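Long-range contacts in carbonic anhydrase (Coccomyxa sp. PA, PDB 3UCN), which probably catalyses the reversible hydration of carbon dioxide to hydrogencarbonate and a proton, using one zinc ion per subunit, as a beta-class carbonic anhydrase: residues Y42-C47 and L99-Y104; R51-Q56 and V67-G72. All blocks are in the same frame, centred on the assembly; numbering follows the deposited sequence.

Interaction 1 (Y42-C47 and L99-Y104); sequences YLYIGC and LVCGHY. With ZN (zinc ion), chain C.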
ATOM      1  N   TYR A  42      23.750   5.080  10.596  1.00 49.75           N
ATOM      2  CA  TYR A  42      22.627   4.317  11.103  1.00 50.25           C
ATOM      3  C   TYR A  42      21.301   4.576  10.354  1.00 48.72           C
ATOM      4  O   TYR A  42      20.990   5.732  10.037  1.00 47.89           O
ATOM      5  CB  TYR A  42      22.422   4.626  12.580  1.00 51.40           C
ATOM      6  CG  TYR A  42      23.600   4.202  13.411  1.00 55.61           C
ATOM      7  CD1 TYR A  42      23.703   2.880  13.895  1.00 61.54           C
ATOM      8  CD2 TYR A  42      24.642   5.087  13.667  1.00 60.14           C
ATOM      9  CE1 TYR A  42      24.815   2.444  14.630  1.00 64.78           C
ATOM     10  CE2 TYR A  42      25.770   4.674  14.394  1.00 64.78           C
ATOM     11  CZ  TYR A  42      25.846   3.360  14.872  1.00 65.83           C
ATOM     12  OH  TYR A  42      26.919   2.992  15.622  1.00 67.92           O
ATOM     13  N   LEU A  43      20.555   3.500  10.086  1.00 46.00           N
ATOM     14  CA  LEU A  43      19.106   3.595   9.902  1.00 44.28           C
ATOM     15  C   LEU A  43      18.472   3.144  11.178  1.00 44.28           C
ATOM     16  O   LEU A  43      18.866   2.142  11.692  1.00 45.16           O
ATOM     17  CB  LEU A  43      18.625   2.657   8.812  1.00 43.06           C
ATOM     18  CG  LEU A  43      17.122   2.414   8.576  1.00 42.18           C
ATOM     19  CD1 LEU A  43      16.288   3.711   8.408  1.00 37.60           C
ATOM     20  CD2 LEU A  43      16.939   1.478   7.336  1.00 40.66           C
ATOM     21  N   TYR A  44      17.468   3.853  11.680  1.00 43.43           N
ATOM     22  CA  TYR A  44      16.717   3.416  12.832  1.00 41.82           C
ATOM     23  C   TYR A  44      15.233   3.272  12.436  1.00 42.94           C
ATOM     24  O   TYR A  44      14.652   4.172  11.797  1.00 41.87           O
ATOM     25  CB  TYR A  44      16.854   4.437  13.893  1.00 39.70           C
ATOM     26  CG  TYR A  44      15.891   4.344  15.100  1.00 41.07           C
ATOM     27  CD1 TYR A  44      16.325   3.808  16.327  1.00 37.13           C
ATOM     28  CD2 TYR A  44      14.614   4.863  15.043  1.00 34.93           C
ATOM     29  CE1 TYR A  44      15.495   3.794  17.463  1.00 41.95           C
ATOM     30  CE2 TYR A  44      13.767   4.844  16.183  1.00 42.49           C
ATOM     31  CZ  TYR A  44      14.224   4.305  17.383  1.00 42.60           C
ATOM     32  OH  TYR A  44      13.410   4.288  18.462  1.00 43.92           O
ATOM     33  N   ILE A  45      14.656   2.123  12.795  1.00 43.01           N
ATOM     34  CA  ILE A  45      13.251   1.846  12.608  1.00 42.78           C
ATOM     35  C   ILE A  45      12.669   1.690  14.027  1.00 43.01           C
ATOM     36  O   ILE A  45      13.049   0.781  14.736  1.00 45.13           O
ATOM     37  CB  ILE A  45      13.081   0.596  11.788  1.00 43.27           C
ATOM     38  CG1 ILE A  45      13.739   0.789  10.417  1.00 43.47           C
ATOM     39  CG2 ILE A  45      11.587   0.220  11.640  1.00 39.18           C
ATOM     40  CD1 ILE A  45      13.951  -0.474   9.702  1.00 43.01           C
ATOM     41  N   GLY A  46      11.796   2.590  14.459  1.00 40.75           N
ATOM     42  CA  GLY A  46      11.182   2.464  15.774  1.00 38.63           C
ATOM     43  C   GLY A  46       9.756   2.971  15.732  1.00 39.06           C
ATOM     44  O   GLY A  46       9.186   3.209  14.646  1.00 37.57           O
ATOM     45  N   CYS A  47       9.140   3.144  16.908  1.00 39.52           N
ATOM     46  CA  CYS A  47       7.712   3.377  16.965  1.00 38.34           C
ATOM     47  C   CYS A  47       7.514   4.859  16.937  1.00 39.15           C
ATOM     48  O   CYS A  47       8.365   5.618  17.435  1.00 39.92           O
ATOM     49  CB  CYS A  47       7.139   2.746  18.243  1.00 38.22           C
ATOM     50  SG  CYS A  47       5.268   2.868  18.307  1.00 41.76           S
ATOM     51  N   LEU A  99      19.066  -0.292  13.100  1.00 46.62           N
ATOM     52  CA  LEU A  99      18.516  -0.486  14.426  1.00 46.90           C
ATOM     53  C   LEU A  99      17.002  -0.656  14.317  1.00 47.00           C
ATOM     54  O   LEU A  99      16.325   0.227  13.824  1.00 46.65           O
ATOM     55  CB  LEU A  99      18.805   0.716  15.319  1.00 46.75           C
ATOM     56  CG  LEU A  99      20.261   1.179  15.416  1.00 50.28           C
ATOM     57  CD1 LEU A  99      20.298   2.459  16.212  1.00 50.28           C
ATOM     58  CD2 LEU A  99      21.083   0.141  16.152  1.00 48.86           C
ATOM     59  N   VAL A 100      16.489  -1.805  14.773  1.00 46.72           N
ATOM     60  CA  VAL A 100      15.087  -2.044  14.916  1.00 44.73           C
ATOM     61  C   VAL A 100      14.815  -1.973  16.390  1.00 44.79           C
ATOM     62  O   VAL A 100      15.295  -2.789  17.189  1.00 45.38           O
ATOM     63  CB  VAL A 100      14.703  -3.424  14.348  1.00 45.68           C
ATOM     64  CG1 VAL A 100      13.172  -3.609  14.340  1.00 42.69           C
ATOM     65  CG2 VAL A 100      15.248  -3.592  12.947  1.00 44.04           C
ATOM     66  N   CYS A 101      14.023  -0.993  16.779  1.00 43.64           N
ATOM     67  CA  CYS A 101      13.809  -0.764  18.160  1.00 41.97           C
ATOM     68  C   CYS A 101      12.323  -0.820  18.507  1.00 42.08           C
ATOM     69  O   CYS A 101      11.491  -0.168  17.901  1.00 40.81           O
ATOM     70  CB  CYS A 101      14.410   0.603  18.455  1.00 42.00           C
ATOM     71  SG  CYS A 101      14.169   1.262  20.139  1.00 49.38           S
ATOM     72  N   GLY A 102      11.964  -1.598  19.514  1.00 43.45           N
ATOM     73  CA  GLY A 102      10.588  -1.531  20.039  1.00 43.06           C
ATOM     74  C   GLY A 102      10.698  -0.953  21.425  1.00 44.62           C
ATOM     75  O   GLY A 102      11.807  -0.587  21.874  1.00 43.60           O
ATOM     76  N   HIS A 103       9.565  -0.847  22.117  1.00 43.92           N
ATOM     77  CA  HIS A 103       9.615  -0.320  23.431  1.00 44.11           C
ATOM     78  C   HIS A 103       8.451  -0.830  24.300  1.00 45.28           C
ATOM     79  O   HIS A 103       7.305  -1.089  23.785  1.00 46.27           O
ATOM     80  CB  HIS A 103       9.524   1.194  23.343  1.00 42.98           C
ATOM     81  CG  HIS A 103       8.179   1.661  22.891  1.00 44.03           C
ATOM     82  ND1 HIS A 103       7.233   2.133  23.768  1.00 42.23           N
ATOM     83  CD2 HIS A 103       7.577   1.627  21.664  1.00 39.02           C
ATOM     84  CE1 HIS A 103       6.133   2.458  23.106  1.00 38.85           C
ATOM     85  NE2 HIS A 103       6.314   2.146  21.830  1.00 41.46           N
ATOM     86  N   TYR A 104       8.687  -0.897  25.617  1.00 44.61           N
ATOM     87  CA  TYR A 104       7.638  -1.372  26.504  1.00 45.69           C
ATOM     88  C   TYR A 104       6.559  -0.337  26.537  1.00 46.33           C
ATOM     89  O   TYR A 104       6.807   0.834  26.246  1.00 47.33           O
ATOM     90  CB  TYR A 104       8.186  -1.724  27.905  1.00 45.77           C
ATOM     91  CG  TYR A 104       9.195  -2.870  27.810  1.00 46.46           C
ATOM     92  CD1 TYR A 104      10.572  -2.660  28.000  1.00 48.69           C
ATOM     93  CD2 TYR A 104       8.770  -4.165  27.484  1.00 45.34           C
ATOM     94  CE1 TYR A 104      11.488  -3.728  27.907  1.00 47.25           C
ATOM     95  CE2 TYR A 104       9.671  -5.232  27.409  1.00 47.04           C
ATOM     96  CZ  TYR A 104      11.013  -4.995  27.613  1.00 50.15           C
ATOM     97  OH  TYR A 104      11.862  -6.048  27.464  1.00 55.11           O
TER
HETATM   98 ZN    ZN C 228       4.768   1.878  20.333  1.00 45.72          ZN
HETATM   99  O   HOH W   1      10.535   2.028  19.130  1.00 42.02           O

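Interaction 2 (R51-Q56 and V67-G72); sequences RVSPAQ and VQRNVG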
ATOM      1  N   ARG A  51       7.339   8.994  23.240  1.00 43.43           N
ATOM      2  CA  ARG A  51       8.386   8.958  24.251  1.00 45.96           C
ATOM      3  C   ARG A  51       9.692   8.434  23.746  1.00 46.89           C
ATOM      4  O   ARG A  51      10.608   8.247  24.545  1.00 47.46           O
ATOM      5  CB  ARG A  51       7.952   8.173  25.478  1.00 45.77           C
ATOM      6  CG  ARG A  51       6.621   8.739  26.019  1.00 48.15           C
ATOM      7  CD  ARG A  51       5.960   7.667  26.850  1.00 50.84           C
ATOM      8  NE  ARG A  51       5.336   6.631  26.024  1.00 53.47           N
ATOM      9  CZ  ARG A  51       4.849   5.493  26.515  1.00 54.99           C
ATOM     10  NH1 ARG A  51       4.941   5.260  27.814  1.00 56.59           N
ATOM     11  NH2 ARG A  51       4.268   4.592  25.722  1.00 49.60           N
ATOM     12  N   VAL A  52       9.799   8.198  22.433  1.00 46.49           N
ATOM     13  CA  VAL A  52      10.921   7.416  21.953  1.00 47.63           C
ATOM     14  C   VAL A  52      11.567   8.127  20.788  1.00 50.34           C
ATOM     15  O   VAL A  52      11.211   7.876  19.610  1.00 50.29           O
ATOM     16  CB  VAL A  52      10.579   5.927  21.515  1.00 47.45           C
ATOM     17  CG1 VAL A  52      11.904   5.036  21.487  1.00 44.63           C
ATOM     18  CG2 VAL A  52       9.500   5.297  22.386  1.00 45.20           C
ATOM     19  N   SER A  53      12.541   8.990  21.099  1.00 50.93           N
ATOM     20  CA  SER A  53      13.179   9.740  20.056  1.00 51.90           C
ATOM     21  C   SER A  53      14.620   9.307  19.839  1.00 50.83           C
ATOM     22  O   SER A  53      15.448   9.513  20.712  1.00 52.17           O
ATOM     23  CB  SER A  53      13.077  11.208  20.388  1.00 52.11           C
ATOM     24  OG  SER A  53      13.991  11.850  19.524  1.00 57.79           O
ATOM     25  N   PRO A  54      14.933   8.649  18.712  1.00 50.64           N
ATOM     26  CA  PRO A  54      16.275   8.016  18.631  1.00 50.93           C
ATOM     27  C   PRO A  54      17.462   8.974  18.832  1.00 53.23           C
ATOM     28  O   PRO A  54      18.383   8.658  19.603  1.00 53.96           O
ATOM     29  CB  PRO A  54      16.323   7.430  17.199  1.00 51.16           C
ATOM     30  CG  PRO A  54      15.078   8.062  16.478  1.00 48.59           C
ATOM     31  CD  PRO A  54      14.105   8.357  17.523  1.00 50.28           C
ATOM     32  N   ALA A  55      17.462  10.118  18.137  1.00 54.35           N
ATOM     33  CA  ALA A  55      18.594  11.051  18.186  1.00 55.76           C
ATOM     34  C   ALA A  55      18.763  11.521  19.633  1.00 57.52           C
ATOM     35  O   ALA A  55      19.875  11.676  20.126  1.00 57.63           O
ATOM     36  CB  ALA A  55      18.388  12.257  17.249  1.00 54.95           C
ATOM     37  N   GLN A  56      17.674  11.718  20.348  1.00 57.98           N
ATOM     38  CA  GLN A  56      17.899  12.163  21.677  1.00 59.16           C
ATOM     39  C   GLN A  56      18.280  11.063  22.689  1.00 59.20           C
ATOM     40  O   GLN A  56      19.051  11.343  23.601  1.00 60.63           O
ATOM     41  CB  GLN A  56      16.776  13.073  22.110  1.00 60.41           C
ATOM     42  CG  GLN A  56      15.739  12.548  23.049  1.00 65.45           C
ATOM     43  CD  GLN A  56      14.592  13.583  23.189  1.00 74.51           C
ATOM     44  OE1 GLN A  56      13.476  13.271  23.700  1.00 77.74           O
ATOM     45  NE2 GLN A  56      14.857  14.821  22.687  1.00 73.58           N
ATOM     46  N   VAL A  67      15.953   8.053   9.950  1.00 42.77           N
ATOM     47  CA  VAL A  67      14.853   7.558  10.829  1.00 41.18           C
ATOM     48  C   VAL A  67      13.488   7.221  10.124  1.00 41.15           C
ATOM     49  O   VAL A  67      12.879   8.099   9.482  1.00 40.80           O
ATOM     50  CB  VAL A  67      14.603   8.546  11.938  1.00 41.61           C
ATOM     51  CG1 VAL A  67      13.361   8.132  12.815  1.00 39.27           C
ATOM     52  CG2 VAL A  67      15.867   8.704  12.838  1.00 41.80           C
ATOM     53  N   GLN A  68      13.008   5.968  10.261  1.00 39.93           N
ATOM     54  CA  GLN A  68      11.591   5.589   9.956  1.00 38.23           C
ATOM     55  C   GLN A  68      10.939   5.414  11.333  1.00 38.39           C
ATOM     56  O   GLN A  68      11.485   4.730  12.164  1.00 39.51           O
ATOM     57  CB  GLN A  68      11.546   4.260   9.161  1.00 37.70           C
ATOM     58  CG  GLN A  68      10.292   3.423   9.284  1.00 38.19           C
ATOM     59  CD  GLN A  68       9.034   3.976   8.484  1.00 36.60           C
ATOM     60  OE1 GLN A  68       7.971   3.422   8.583  1.00 39.85           O
ATOM     61  NE2 GLN A  68       9.188   5.022   7.726  1.00 35.42           N
ATOM     62  N   ARG A  69       9.818   6.049  11.592  1.00 36.35           N
ATOM     63  CA  ARG A  69       9.034   5.834  12.788  1.00 37.19           C
ATOM     64  C   ARG A  69       7.565   5.608  12.364  1.00 37.75           C
ATOM     65  O   ARG A  69       7.043   6.378  11.538  1.00 36.49           O
ATOM     66  CB  ARG A  69       9.126   7.021  13.753  1.00 36.41           C
ATOM     67  CG  ARG A  69      10.419   6.947  14.554  1.00 38.48           C
ATOM     68  CD  ARG A  69      10.649   8.167  15.458  1.00 37.73           C
ATOM     69  NE  ARG A  69       9.733   8.147  16.598  1.00 38.02           N
ATOM     70  CZ  ARG A  69       9.627   9.142  17.491  1.00 44.49           C
ATOM     71  NH1 ARG A  69      10.446  10.227  17.438  1.00 39.94           N
ATOM     72  NH2 ARG A  69       8.748   9.012  18.491  1.00 38.97           N
ATOM     73  N   ASN A  70       6.960   4.492  12.826  1.00 36.93           N
ATOM     74  CA  ASN A  70       5.589   4.141  12.430  1.00 37.75           C
ATOM     75  C   ASN A  70       4.899   3.477  13.622  1.00 37.95           C
ATOM     76  O   ASN A  70       5.573   3.166  14.613  1.00 38.06           O
ATOM     77  CB  ASN A  70       5.553   3.278  11.149  1.00 35.35           C
ATOM     78  CG  ASN A  70       6.132   1.877  11.343  1.00 37.76           C
ATOM     79  OD1 ASN A  70       5.755   1.202  12.258  1.00 35.41           O
ATOM     80  ND2 ASN A  70       7.058   1.420  10.424  1.00 34.41           N
ATOM     81  N   VAL A  71       3.577   3.298  13.551  1.00 37.46           N
ATOM     82  CA  VAL A  71       2.843   2.753  14.677  1.00 39.14           C
ATOM     83  C   VAL A  71       3.229   1.255  14.879  1.00 39.19           C
ATOM     84  O   VAL A  71       2.872   0.397  14.102  1.00 38.31           O
ATOM     85  CB  VAL A  71       1.348   2.945  14.462  1.00 39.48           C
ATOM     86  CG1 VAL A  71       0.567   2.205  15.493  1.00 41.65           C
ATOM     87  CG2 VAL A  71       1.023   4.429  14.509  1.00 37.62           C
ATOM     88  N   GLY A  72       3.944   0.957  15.948  1.00 38.13           N
ATOM     89  CA  GLY A  72       4.357  -0.405  16.167  1.00 38.25           C
ATOM     90  C   GLY A  72       5.725  -0.823  15.684  1.00 36.92           C
ATOM     91  O   GLY A  72       6.042  -2.013  15.749  1.00 37.21           O
TER

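Interaction 1 (Y42-C47 and L99-Y104)
Y44 and I45 pair with L99 and V100 as parallel strands of the central sheet of a beta-class carbonic anhydrase, the N-to-C directions of the two short segments differing by 19°. Three nearly straight backbone hydrogen bonds knit them: L99 N to L43 O, I45 N to L99 O at 2.7 Å, and C101 N to I45 O. At the next position a water bridges instead, accepting from C47 N and donating to C101 O.

Apolar contacts lie on the face carrying Y44 and L99. A chi1 of 167° swings the Y44 ring away from its backbone N and across the L99 side chain at about a right angle: CD1 meets L99 CB at 4.1 Å, and CE1 meets C101 CB at 3.5 Å. The C101 sulfur stands oblique to this ring, 5.0 Å from its centroid. CD1 of Y42 rests against CG of L99, and both residues also pack on a second subunit.

Metal bonds close the C-terminal end. C47 SG binds zinc at 2.3 Å and H103 NE2 at 2.2 Å, while D49 and C106 also belong to the site. Sulfur and imidazole ligands thus come from adjacent strands, whose pairing probably helps set the spacing between them.

Interaction 2 (R51-Q56 and V67-G72)
S53 and R69 lie with their CA atoms 9.2 Å apart, and P54 and V67 with theirs at 7.9 Å, so no backbone hydrogen bond links 51-56 to 67-72 and side chains bridge the gap. The contact belongs to the beta-alpha-beta unit formed by strand 42-47, the short helix 54-57 and strand 65-70; S53 holds the N-cap position of that helix.

The end of the P54 ring, in the first turn, meets the end of the V67 side chain on the strand, CG of the proline 3.8 Å from CG2 of the valine. Both also touch Y44, which makes this a buried apolar junction between helix and sheet. Next to it the aliphatic part of R69 passes the proline obliquely, R69 CD being 4.0 Å from P54 CD.

A bend at chi3 (72°) lays one face of the R69 guanidinium against the V52-S53 peptide. Its NE donates to the carbonyl O of C47 on the adjoining strand, which helps fix the rotation of the group. The V52 carbonyl O lies over that face, too far off line for a hydrogen bond to any nitrogen, in a probably electrostatic contact: V52 O sits 2.9 Å from R69 CZ.

How the interactions relate
The centres of interactions 1 and 2 are only 6 Å apart, and strand 42-47 mediates between them: it pairs with 97-103 on one side and with 65-70 on the other, all parallel in one mixed sheet. Along the chain, both segments of interaction 2 fall between the two of interaction 1, so the local beta-alpha-beta unit precedes strand 97-103 in sequence. Backbone bonding between Y44 and Q68 ties the contacts together. V52 packs on Y44 and on the zinc ligand H103, consistent with a second-shell role for part of interaction 2. R51 forms a salt bridge with D49 of the zinc site and also bonds V34 O of the second subunit, linking the site to the subunit interface.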